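Local coordinates for GARP domain-containing protein (Trypanosoma brucei brucei TREU927, PDB 6XZ6) that binds the host complement regulator factor H as a trypanosome receptor, probably at the cell surface, and increases transmission to tsetse flies, at residues E91-E96 and A189-A194. Residues are numbered along the deposited sequence; the frame is centred on the assembly and turned at random.
Sequences EAAAME and AETVRA
Ala93 points its methyl toward the helix of Thr191, and CB reaches 3.4 Å from Thr191 OG1 and 3.7 Å from the backbone N of Thr191. The same methyl also meets the CB of Glu190, at 3.9 Å, and is thereby lodged against two successive residues of the opposing helix. Thr191 OG1 also sits 3.7 Å from Ala94 N, while Thr191 CG2 comes to 4.2 Å from Ala94 CB. With chi1 at -28°, OG1 is turned back beside the threonine's own backbone N and CG2 is directed towards Ala94. No hydrogen bond crosses between 91-96 and 189-194, and the contact rests on van der Waals packing of small groups.

Close helix packing through alanine is illustrated here in a long, mostly helical bundle of the GARP family, built on helices 4-61, 67-125 and 165-208. Segments 91-96 and 189-194, on the latter two, run nearly antiparallel, their axes at 158° and 8.2 Å apart. The CA atoms of Ala93 and Thr191 are separated by 5.3 Å. The methyl side chains of Ala93 and Ala94 permit this spacing.

Further out, the Thr191 hydroxyl is hydrogen-bonded to the carbonyl O of Ala187, one turn earlier in its own helix, which gives this buried polar group a partner without recourse to the neighbouring helix. Helix 4-61 closes one flank, where Ala37 touches Ala94 and Ala40 touches Thr191; Ala90, on helix 67-125, also touches Thr191. At the exposed margin Glu190 OE1 and Glu96 OE1, like charges, lie 6.1 Å apart, and the Arg99 salt bridge to Glu96 OE2 probably offsets part of that repulsion.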
loop_
_atom_site.group_PDB
_atom_site.type_symbol
_atom_site.label_atom_id
_atom_site.label_comp_id
_atom_site.label_asym_id
_atom_site.label_seq_id
_atom_site.Cartn_x
_atom_site.Cartn_y
_atom_site.Cartn_z
ATOM N N GLU A 91 12.773 -14.495 -9.446
ATOM C CA GLU A 91 11.927 -15.323 -8.543
ATOM C C GLU A 91 11.916 -14.752 -7.144
ATOM O O GLU A 91 10.851 -14.589 -6.549
ATOM C CB GLU A 91 12.434 -16.790 -8.416
ATOM C CG GLU A 91 11.773 -17.824 -9.312
ATOM C CD GLU A 91 10.349 -18.222 -8.981
ATOM O OE1 GLU A 91 9.926 -19.297 -9.465
ATOM O OE2 GLU A 91 9.651 -17.466 -8.261
ATOM N N ALA A 92 13.124 -14.497 -6.602
ATOM C CA ALA A 92 13.350 -13.942 -5.261
ATOM C C ALA A 92 12.821 -12.527 -5.159
ATOM O O ALA A 92 12.125 -12.237 -4.210
ATOM C CB ALA A 92 14.819 -13.992 -4.910
ATOM N N ALA A 93 13.047 -11.673 -6.163
ATOM C CA ALA A 93 12.522 -10.305 -6.116
ATOM C C ALA A 93 10.989 -10.254 -6.140
ATOM O O ALA A 93 10.427 -9.501 -5.349
ATOM C CB ALA A 93 13.125 -9.453 -7.221
ATOM N N ALA A 94 10.311 -11.092 -6.987
ATOM C CA ALA A 94 8.838 -11.169 -7.091
ATOM C C ALA A 94 8.214 -11.683 -5.808
ATOM O O ALA A 94 7.149 -11.222 -5.422
ATOM C CB ALA A 94 8.409 -12.025 -8.269
ATOM N N MET A 95 8.890 -12.621 -5.130
ATOM C CA MET A 95 8.495 -13.185 -3.839
ATOM C C MET A 95 8.486 -12.011 -2.830
ATOM O O MET A 95 7.534 -11.907 -2.061
ATOM C CB MET A 95 9.485 -14.319 -3.452
ATOM C CG MET A 95 9.414 -14.786 -2.004
ATOM S SD MET A 95 10.235 -13.715 -0.763
ATOM C CE MET A 95 11.904 -14.073 -1.051
ATOM N N GLU A 96 9.499 -11.096 -2.876
ATOM C CA GLU A 96 9.512 -9.934 -1.964
ATOM C C GLU A 96 8.354 -8.989 -2.283
ATOM O O GLU A 96 7.698 -8.513 -1.372
ATOM C CB GLU A 96 10.847 -9.158 -1.955
ATOM C CG GLU A 96 12.140 -9.963 -1.956
ATOM C CD GLU A 96 12.663 -10.573 -0.667
ATOM O OE1 GLU A 96 13.851 -10.978 -0.647
ATOM O OE2 GLU A 96 11.886 -10.673 0.308
ATOM N N ALA A 189 11.766 -2.990 -9.016
ATOM C CA ALA A 189 12.891 -2.589 -9.874
ATOM C C ALA A 189 13.897 -3.740 -10.066
ATOM O O ALA A 189 14.391 -3.945 -11.179
ATOM C CB ALA A 189 13.591 -1.368 -9.289
ATOM N N GLU A 190 14.175 -4.496 -8.991
ATOM C CA GLU A 190 15.058 -5.666 -8.996
ATOM C C GLU A 190 14.495 -6.793 -9.905
ATOM O O GLU A 190 15.301 -7.532 -10.482
ATOM C CB GLU A 190 15.228 -6.217 -7.573
ATOM C CG GLU A 190 16.124 -5.429 -6.636
ATOM C CD GLU A 190 15.998 -5.783 -5.155
ATOM O OE1 GLU A 190 15.608 -6.931 -4.833
ATOM O OE2 GLU A 190 16.296 -4.906 -4.307
ATOM N N THR A 191 13.141 -6.979 -9.981
ATOM C CA THR A 191 12.558 -8.020 -10.860
ATOM C C THR A 191 12.705 -7.597 -12.314
ATOM O O THR A 191 13.089 -8.404 -13.167
ATOM C CB THR A 191 11.085 -8.402 -10.576
ATOM O OG1 THR A 191 10.701 -8.207 -9.207
ATOM C CG2 THR A 191 10.795 -9.830 -10.979
ATOM N N VAL A 192 12.441 -6.312 -12.584
ATOM C CA VAL A 192 12.555 -5.729 -13.919
ATOM C C VAL A 192 14.016 -5.801 -14.393
ATOM O O VAL A 192 14.247 -6.200 -15.529
ATOM C CB VAL A 192 11.957 -4.290 -13.935
ATOM C CG1 VAL A 192 12.285 -3.552 -15.215
ATOM C CG2 VAL A 192 10.443 -4.305 -13.689
ATOM N N ARG A 193 14.993 -5.489 -13.494
ATOM C CA ARG A 193 16.442 -5.499 -13.762
ATOM C C ARG A 193 16.936 -6.882 -14.137
ATOM O O ARG A 193 17.732 -7.017 -15.062
ATOM C CB ARG A 193 17.216 -4.966 -12.553
ATOM C CG ARG A 193 18.365 -4.045 -12.913
ATOM C CD ARG A 193 19.081 -3.466 -11.696
ATOM N NE ARG A 193 18.231 -2.572 -10.894
ATOM C CZ ARG A 193 17.884 -2.808 -9.630
ATOM N NH1 ARG A 193 18.320 -3.899 -9.003
ATOM N NH2 ARG A 193 17.104 -1.954 -8.982
ATOM N N ALA A 194 16.445 -7.908 -13.445
ATOM C CA ALA A 194 16.780 -9.298 -13.691
ATOM C C ALA A 194 16.095 -9.808 -14.955
ATOM O O ALA A 194 16.667 -10.626 -15.659
ATOM C CB ALA A 194 16.390 -10.137 -12.483
#